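Local coordinates for protein exotoxin 3 (Staphylococcus aureus, PDB 2Z8L) that binds the sialylated glycan sialyl Lewis X as a staphylococcal superantigen-like toxin built from an OB-fold and a beta-grasp domain, at residues F56-R68 with N89-K101. Numbering follows the deposited sequence.
Unlike the reference sequence in segment 89-101: F93 (reference Tyr).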
ATOM      1  N   PHE A  56      -3.780 -19.216  -9.679  1.00 19.90           N
ATOM      2  CA  PHE A  56      -4.669 -18.466  -8.802  1.00 18.66           C
ATOM      3  C   PHE A  56      -3.868 -17.511  -7.952  1.00 17.64           C
ATOM      4  O   PHE A  56      -2.725 -17.752  -7.634  1.00 16.28           O
ATOM      5  CB  PHE A  56      -5.451 -19.379  -7.847  1.00 18.27           C
ATOM      6  CG  PHE A  56      -6.343 -20.368  -8.520  1.00 17.30           C
ATOM      7  CD1 PHE A  56      -7.464 -19.969  -9.231  1.00 16.51           C
ATOM      8  CD2 PHE A  56      -6.096 -21.721  -8.408  1.00 17.87           C
ATOM      9  CE1 PHE A  56      -8.308 -20.908  -9.849  1.00 17.73           C
ATOM     10  CE2 PHE A  56      -6.941 -22.629  -9.012  1.00 17.93           C
ATOM     11  CZ  PHE A  56      -8.051 -22.205  -9.723  1.00 16.33           C
ATOM     12  N   THR A  57      -4.509 -16.431  -7.550  1.00 17.31           N
ATOM     13  CA  THR A  57      -3.984 -15.542  -6.517  1.00 17.82           C
ATOM     14  C   THR A  57      -5.117 -15.341  -5.554  1.00 16.74           C
ATOM     15  O   THR A  57      -6.228 -15.058  -5.990  1.00 16.97           O
ATOM     16  CB  THR A  57      -3.582 -14.167  -7.074  1.00 19.12           C
ATOM     17  OG1 THR A  57      -2.635 -14.352  -8.138  1.00 23.42           O
ATOM     18  CG2 THR A  57      -3.041 -13.236  -5.935  1.00 19.74           C
ATOM     19  N   ARG A  58      -4.860 -15.487  -4.266  1.00 15.99           N
ATOM     20  CA  ARG A  58      -5.905 -15.360  -3.254  1.00 16.64           C
ATOM     21  C   ARG A  58      -5.523 -14.178  -2.423  1.00 16.28           C
ATOM     22  O   ARG A  58      -4.405 -14.118  -1.936  1.00 15.92           O
ATOM     23  CB  ARG A  58      -6.001 -16.595  -2.344  1.00 16.97           C
ATOM     24  CG  ARG A  58      -7.234 -16.567  -1.475  1.00 19.23           C
ATOM     25  CD  ARG A  58      -7.272 -17.762  -0.554  1.00 22.14           C
ATOM     26  NE  ARG A  58      -6.335 -17.605   0.544  1.00 25.19           N
ATOM     27  CZ  ARG A  58      -6.159 -18.478   1.534  1.00 28.44           C
ATOM     28  NH1 ARG A  58      -6.857 -19.604   1.584  1.00 29.81           N
ATOM     29  NH2 ARG A  58      -5.275 -18.204   2.477  1.00 29.08           N
ATOM     30  N   ILE A  59      -6.452 -13.241  -2.326  1.00 14.79           N
ATOM     31  CA  ILE A  59      -6.272 -12.003  -1.558  1.00 14.90           C
ATOM     32  C   ILE A  59      -7.172 -12.030  -0.343  1.00 14.78           C
ATOM     33  O   ILE A  59      -8.377 -12.222  -0.461  1.00 16.10           O
ATOM     34  CB  ILE A  59      -6.646 -10.797  -2.418  1.00 16.17           C
ATOM     35  CG1 ILE A  59      -5.889 -10.788  -3.751  1.00 17.09           C
ATOM     36  CG2 ILE A  59      -6.414  -9.529  -1.617  1.00 15.68           C
ATOM     37  CD1 ILE A  59      -4.450 -10.709  -3.639  1.00 17.79           C
ATOM     38  N   GLN A  60      -6.617 -11.847   0.847  1.00 14.23           N
ATOM     39  CA  GLN A  60      -7.442 -11.749   2.033  1.00 14.65           C
ATOM     40  C   GLN A  60      -7.950 -10.333   2.175  1.00 15.15           C
ATOM     41  O   GLN A  60      -7.156  -9.365   2.005  1.00 16.78           O
ATOM     42  CB  GLN A  60      -6.676 -12.146   3.275  1.00 14.87           C
ATOM     43  CG  GLN A  60      -7.625 -12.277   4.462  1.00 14.21           C
ATOM     44  CD  GLN A  60      -6.989 -12.839   5.693  1.00 17.39           C
ATOM     45  OE1 GLN A  60      -5.831 -13.258   5.674  1.00 20.79           O
ATOM     46  NE2 GLN A  60      -7.725 -12.815   6.791  1.00 17.92           N
ATOM     47  N   ILE A  61      -9.239 -10.195   2.465  1.00 14.90           N
ATOM     48  CA  ILE A  61      -9.927  -8.899   2.570  1.00 15.99           C
ATOM     49  C   ILE A  61     -10.213  -8.588   4.031  1.00 16.33           C
ATOM     50  O   ILE A  61     -10.600  -9.489   4.807  1.00 16.57           O
ATOM     51  CB  ILE A  61     -11.280  -8.956   1.828  1.00 17.02           C
ATOM     52  CG1 ILE A  61     -11.087  -9.453   0.399  1.00 22.89           C
ATOM     53  CG2 ILE A  61     -11.949  -7.615   1.862  1.00 20.33           C
ATOM     54  CD1 ILE A  61     -10.099  -8.635  -0.342  1.00 22.92           C
ATOM     55  N   PHE A  62     -10.052  -7.320   4.426  1.00 14.67           N
ATOM     56  CA  PHE A  62     -10.162  -6.917   5.805  1.00 16.47           C
ATOM     57  C   PHE A  62     -11.078  -5.712   5.950  1.00 18.82           C
ATOM     58  O   PHE A  62     -11.371  -4.987   4.978  1.00 18.90           O
ATOM     59  CB  PHE A  62      -8.790  -6.507   6.340  1.00 16.62           C
ATOM     60  CG  PHE A  62      -7.758  -7.594   6.324  1.00 16.56           C
ATOM     61  CD1 PHE A  62      -6.910  -7.764   5.259  1.00 17.48           C
ATOM     62  CD2 PHE A  62      -7.689  -8.485   7.382  1.00 19.71           C
ATOM     63  CE1 PHE A  62      -5.963  -8.784   5.261  1.00 16.74           C
ATOM     64  CE2 PHE A  62      -6.721  -9.494   7.401  1.00 19.77           C
ATOM     65  CZ  PHE A  62      -5.861  -9.613   6.369  1.00 16.66           C
ATOM     66  N   GLY A  63     -11.552  -5.506   7.162  1.00 19.89           N
ATOM     67  CA  GLY A  63     -12.192  -4.266   7.513  1.00 21.65           C
ATOM     68  C   GLY A  63     -13.528  -4.098   6.863  1.00 23.20           C
ATOM     69  O   GLY A  63     -14.201  -5.059   6.513  1.00 22.53           O
ATOM     70  N   LYS A  64     -13.954  -2.867   6.697  1.00 27.69           N
ATOM     71  CA  LYS A  64     -15.262  -2.679   6.070  1.00 32.69           C
ATOM     72  C   LYS A  64     -15.247  -2.935   4.542  1.00 34.00           C
ATOM     73  O   LYS A  64     -16.304  -2.974   3.915  1.00 35.19           O
ATOM     74  CB  LYS A  64     -15.900  -1.350   6.502  1.00 32.98           C
ATOM     75  CG  LYS A  64     -15.133  -0.101   6.114  1.00 34.83           C
ATOM     76  CD  LYS A  64     -15.262   0.998   7.152  1.00 35.01           C
ATOM     77  CE  LYS A  64     -16.674   1.092   7.740  1.00 35.70           C
ATOM     78  NZ  LYS A  64     -16.920   2.390   8.425  1.00 38.22           N
ATOM     79  N   ASP A  65     -14.063  -3.183   3.949  1.00 36.75           N
ATOM     80  CA  ASP A  65     -13.994  -3.679   2.541  1.00 37.78           C
ATOM     81  C   ASP A  65     -14.703  -5.032   2.409  1.00 38.95           C
ATOM     82  O   ASP A  65     -15.046  -5.455   1.312  1.00 40.05           O
ATOM     83  CB  ASP A  65     -12.524  -3.811   2.056  1.00 38.25           C
ATOM     84  CG  ASP A  65     -12.366  -3.747   0.494  1.00 39.14           C
ATOM     85  OD1 ASP A  65     -13.033  -2.880  -0.154  1.00 43.40           O
ATOM     86  OD2 ASP A  65     -11.535  -4.543  -0.079  1.00 38.02           O
ATOM     87  N   ILE A  66     -14.911  -5.718   3.526  1.00 40.44           N
ATOM     88  CA  ILE A  66     -15.549  -7.031   3.518  1.00 41.33           C
ATOM     89  C   ILE A  66     -16.983  -6.999   2.958  1.00 42.98           C
ATOM     90  O   ILE A  66     -17.455  -8.029   2.444  1.00 43.52           O
ATOM     91  CB  ILE A  66     -15.488  -7.706   4.926  1.00 41.01           C
ATOM     92  CG1 ILE A  66     -14.076  -8.266   5.176  1.00 40.77           C
ATOM     93  CG2 ILE A  66     -16.527  -8.821   5.048  1.00 41.22           C
ATOM     94  CD1 ILE A  66     -13.746  -8.612   6.626  1.00 39.98           C
ATOM     95  N   GLU A  67     -17.668  -5.848   3.023  1.00 44.29           N
ATOM     96  CA  GLU A  67     -19.011  -5.746   2.421  1.00 45.11           C
ATOM     97  C   GLU A  67     -19.172  -4.666   1.321  1.00 45.70           C
ATOM     98  O   GLU A  67     -20.242  -4.556   0.712  1.00 46.29           O
ATOM     99  CB  GLU A  67     -20.111  -5.664   3.503  1.00 45.89           C
ATOM    100  CG  GLU A  67     -20.288  -4.302   4.152  1.00 48.43           C
ATOM    101  CD  GLU A  67     -21.007  -3.305   3.247  1.00 51.54           C
ATOM    102  OE1 GLU A  67     -22.139  -3.624   2.796  1.00 53.92           O
ATOM    103  OE2 GLU A  67     -20.428  -2.213   2.975  1.00 53.48           O
ATOM    104  N   ARG A  68     -18.123  -3.896   1.041  1.00 45.63           N
ATOM    105  CA  ARG A  68     -18.066  -3.162  -0.225  1.00 45.20           C
ATOM    106  C   ARG A  68     -18.012  -4.219  -1.345  1.00 44.81           C
ATOM    107  O   ARG A  68     -18.560  -4.023  -2.432  1.00 45.41           O
ATOM    108  CB  ARG A  68     -16.842  -2.239  -0.288  1.00 46.03           C
ATOM    109  CG  ARG A  68     -16.661  -1.495  -1.628  1.00 46.98           C
ATOM    110  CD  ARG A  68     -16.865   0.011  -1.478  1.00 51.54           C
ATOM    111  NE  ARG A  68     -15.753   0.621  -0.739  1.00 52.89           N
ATOM    112  CZ  ARG A  68     -14.755   1.350  -1.262  1.00 54.23           C
ATOM    113  NH1 ARG A  68     -14.672   1.627  -2.567  1.00 54.35           N
ATOM    114  NH2 ARG A  68     -13.815   1.823  -0.455  1.00 54.36           N
ATOM    115  N   ASN A  89       1.097 -25.394  -5.675  1.00 27.91           N
ATOM    116  CA  ASN A  89       0.302 -25.181  -6.893  1.00 27.24           C
ATOM    117  C   ASN A  89       0.676 -23.838  -7.507  1.00 26.43           C
ATOM    118  O   ASN A  89       0.218 -23.474  -8.593  1.00 27.02           O
ATOM    119  CB  ASN A  89      -1.201 -25.190  -6.599  1.00 27.75           C
ATOM    120  CG  ASN A  89      -1.612 -26.298  -5.651  1.00 29.32           C
ATOM    121  OD1 ASN A  89      -2.201 -26.038  -4.589  1.00 31.92           O
ATOM    122  ND2 ASN A  89      -1.299 -27.537  -6.017  1.00 28.42           N
ATOM    123  N   GLY A  90       1.480 -23.082  -6.774  1.00 25.17           N
ATOM    124  CA  GLY A  90       1.927 -21.789  -7.222  1.00 23.61           C
ATOM    125  C   GLY A  90       0.876 -20.735  -6.961  1.00 22.36           C
ATOM    126  O   GLY A  90       0.929 -19.666  -7.563  1.00 23.25           O
ATOM    127  N   THR A  91      -0.081 -21.029  -6.081  1.00 20.09           N
ATOM    128  CA  THR A  91      -1.078 -20.004  -5.674  1.00 18.78           C
ATOM    129  C   THR A  91      -0.424 -19.004  -4.755  1.00 17.92           C
ATOM    130  O   THR A  91       0.079 -19.382  -3.706  1.00 17.52           O
ATOM    131  CB  THR A  91      -2.257 -20.635  -4.919  1.00 18.76           C
ATOM    132  OG1 THR A  91      -2.898 -21.599  -5.771  1.00 17.80           O
ATOM    133  CG2 THR A  91      -3.251 -19.584  -4.467  1.00 18.31           C
ATOM    134  N   VAL A  92      -0.483 -17.725  -5.127  1.00 16.37           N
ATOM    135  CA  VAL A  92       0.138 -16.663  -4.351  1.00 16.03           C
ATOM    136  C   VAL A  92      -0.889 -16.062  -3.390  1.00 14.26           C
ATOM    137  O   VAL A  92      -2.046 -15.875  -3.787  1.00 13.88           O
ATOM    138  CB  VAL A  92       0.645 -15.579  -5.283  1.00 16.84           C
ATOM    139  CG1 VAL A  92       0.964 -14.324  -4.506  1.00 19.28           C
ATOM    140  CG2 VAL A  92       1.879 -16.083  -6.024  1.00 17.71           C
ATOM    141  N   PHE A  93      -0.483 -15.788  -2.152  1.00 12.53           N
ATOM    142  CA  PHE A  93      -1.361 -15.192  -1.134  1.00 12.08           C
ATOM    143  C   PHE A  93      -0.865 -13.807  -0.806  1.00 11.19           C
ATOM    144  O   PHE A  93       0.315 -13.613  -0.614  1.00 10.34           O
ATOM    145  CB  PHE A  93      -1.381 -16.024   0.141  1.00 12.70           C
ATOM    146  CG  PHE A  93      -1.794 -17.439  -0.118  1.00 14.75           C
ATOM    147  CD1 PHE A  93      -3.131 -17.790  -0.123  1.00 16.11           C
ATOM    148  CD2 PHE A  93      -0.861 -18.385  -0.496  1.00 19.00           C
ATOM    149  CE1 PHE A  93      -3.535 -19.079  -0.423  1.00 15.53           C
ATOM    150  CE2 PHE A  93      -1.252 -19.661  -0.798  1.00 17.96           C
ATOM    151  CZ  PHE A  93      -2.601 -20.014  -0.764  1.00 17.98           C
ATOM    152  N   SER A  94      -1.796 -12.874  -0.720  1.00 10.02           N
ATOM    153  CA  SER A  94      -1.477 -11.504  -0.388  1.00  9.89           C
ATOM    154  C   SER A  94      -2.638 -10.906   0.397  1.00  9.75           C
ATOM    155  O   SER A  94      -3.766 -11.427   0.354  1.00  8.89           O
ATOM    156  CB  SER A  94      -1.212 -10.712  -1.700  1.00  9.58           C
ATOM    157  OG  SER A  94      -0.890  -9.338  -1.493  1.00 10.83           O
ATOM    158  N   TYR A  95      -2.345  -9.854   1.159  1.00 10.44           N
ATOM    159  CA  TYR A  95      -3.306  -9.188   2.046  1.00 10.71           C
ATOM    160  C   TYR A  95      -3.774  -7.867   1.488  1.00 10.27           C
ATOM    161  O   TYR A  95      -2.969  -6.973   1.244  1.00 10.69           O
ATOM    162  CB  TYR A  95      -2.661  -8.857   3.404  1.00 12.36           C
ATOM    163  CG  TYR A  95      -2.129  -9.983   4.185  1.00 14.40           C
ATOM    164  CD1 TYR A  95      -2.801 -11.186   4.259  1.00 17.95           C
ATOM    165  CD2 TYR A  95      -0.979  -9.814   4.960  1.00 20.31           C
ATOM    166  CE1 TYR A  95      -2.316 -12.231   5.018  1.00 20.82           C
ATOM    167  CE2 TYR A  95      -0.499 -10.846   5.709  1.00 21.65           C
ATOM    168  CZ  TYR A  95      -1.179 -12.053   5.742  1.00 20.90           C
ATOM    169  OH  TYR A  95      -0.711 -13.122   6.497  1.00 22.08           O
ATOM    170  N   GLY A  96      -5.082  -7.714   1.327  1.00 10.00           N
ATOM    171  CA  GLY A  96      -5.697  -6.461   0.993  1.00  9.92           C
ATOM    172  C   GLY A  96      -5.218  -5.889  -0.336  1.00 10.20           C
ATOM    173  O   GLY A  96      -5.040  -6.649  -1.283  1.00 11.08           O
ATOM    174  N   GLY A  97      -5.178  -4.572  -0.425  1.00 10.95           N
ATOM    175  CA  GLY A  97      -4.695  -3.876  -1.616  1.00 10.14           C
ATOM    176  C   GLY A  97      -5.630  -3.853  -2.801  1.00 10.82           C
ATOM    177  O   GLY A  97      -5.176  -3.587  -3.919  1.00 10.19           O
ATOM    178  N   VAL A  98      -6.929  -4.106  -2.612  1.00 10.93           N
ATOM    179  CA  VAL A  98      -7.941  -4.121  -3.690  1.00 10.11           C
ATOM    180  C   VAL A  98      -8.592  -2.734  -3.811  1.00 12.73           C
ATOM    181  O   VAL A  98      -9.046  -2.149  -2.812  1.00 13.41           O
ATOM    182  CB  VAL A  98      -9.012  -5.205  -3.453  1.00 11.81           C
ATOM    183  CG1 VAL A  98     -10.028  -5.183  -4.571  1.00 12.29           C
ATOM    184  CG2 VAL A  98      -8.338  -6.597  -3.277  1.00 10.61           C
ATOM    185  N   THR A  99      -8.648  -2.217  -5.025  1.00 12.19           N
ATOM    186  CA  THR A  99      -9.325  -0.945  -5.274  1.00 12.66           C
ATOM    187  C   THR A  99     -10.142  -1.079  -6.561  1.00 13.54           C
ATOM    188  O   THR A  99      -9.966  -2.042  -7.349  1.00 12.65           O
ATOM    189  CB  THR A  99      -8.315   0.168  -5.430  1.00 13.15           C
ATOM    190  OG1 THR A  99      -7.446  -0.119  -6.523  1.00 13.28           O
ATOM    191  CG2 THR A  99      -7.513   0.370  -4.136  1.00 12.47           C
ATOM    192  N   LYS A 100     -11.079  -0.174  -6.747  1.00 13.94           N
ATOM    193  CA  LYS A 100     -11.776  -0.079  -8.048  1.00 16.93           C
ATOM    194  C   LYS A 100     -10.845   0.557  -9.057  1.00 15.57           C
ATOM    195  O   LYS A 100     -10.079   1.454  -8.701  1.00 17.06           O
ATOM    196  CB  LYS A 100     -12.981   0.812  -7.867  1.00 18.33           C
ATOM    197  CG  LYS A 100     -13.878   0.326  -6.720  1.00 23.41           C
ATOM    198  CD  LYS A 100     -15.198   1.061  -6.646  1.00 25.91           C
ATOM    199  CE  LYS A 100     -16.224   0.196  -5.931  1.00 29.70           C
ATOM    200  NZ  LYS A 100     -15.723  -0.320  -4.594  1.00 34.49           N
ATOM    201  N   LYS A 101     -10.898   0.098 -10.304  1.00 16.15           N
ATOM    202  CA  LYS A 101     -10.091   0.697 -11.338  1.00 16.65           C
ATOM    203  C   LYS A 101     -10.590   2.137 -11.589  1.00 15.52           C
ATOM    204  O   LYS A 101     -11.716   2.537 -11.222  1.00 15.68           O
ATOM    205  CB  LYS A 101     -10.107  -0.139 -12.616  1.00 17.55           C
ATOM    206  CG  LYS A 101     -11.436  -0.078 -13.305  1.00 20.00           C
ATOM    207  CD  LYS A 101     -11.432  -0.961 -14.528  1.00 22.01           C
ATOM    208  CE  LYS A 101     -12.702  -0.759 -15.241  1.00 26.05           C
ATOM    209  NZ  LYS A 101     -12.898  -1.834 -16.240  1.00 32.12           N
TER
HETATM  210  O   HOH W   1      -2.346 -21.648  -8.790  1.00 44.73           O
HETATM  211  O   HOH W   2      -8.795  -5.085   0.019  1.00 31.69           O
HETATM  212  O   HOH W   3     -11.845  -1.894  -2.218  1.00 50.08           O
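R58 and Q60 use their backbone N and O atoms to pair in parallel with V92, S94 and G96. R58 N donates to V92 O (2.9 Å), and the ladder climbs through S94 N to R58 O and Q60 N to S94 O. It ends at G96 N with Q60 O (2.7 Å); a weak bond from V92 N to F56 O begins it.

Flat groups meet on the face carrying R58, F93, Q60 and Y95. The R58 chain runs out with CG anti to the backbone N (chi1 -169°) and bends at chi3, bringing one guanidinium face over the CD1-CE1 edge of F93. R58 CZ lies 3.3 Å from F93 CE1, the two planes 71° apart. F62 turns its edge to the face of Y95 in an offset T-shaped pair, centroids 5.8 Å apart.

On the side of the sheet where I59 lies with T57, V92 and S94, I59 CG2 packs against V98 CG2 (3.9 Å), which I61 CD1 also reaches. Water joins D65 OD1 to V98 O, each accepting a bond from it.

Parallel pairing of the third and fifth barrel strands, here 55-61 and 92-100, is a hallmark of the OB fold. The neighbours are antiparallel: strand 45-52 flanks 55-61, strands 77-81 and 85-86 pair with 92-100. R58 makes a cation-pi contact with Y47, and F62 meets H189 of the glycan pocket.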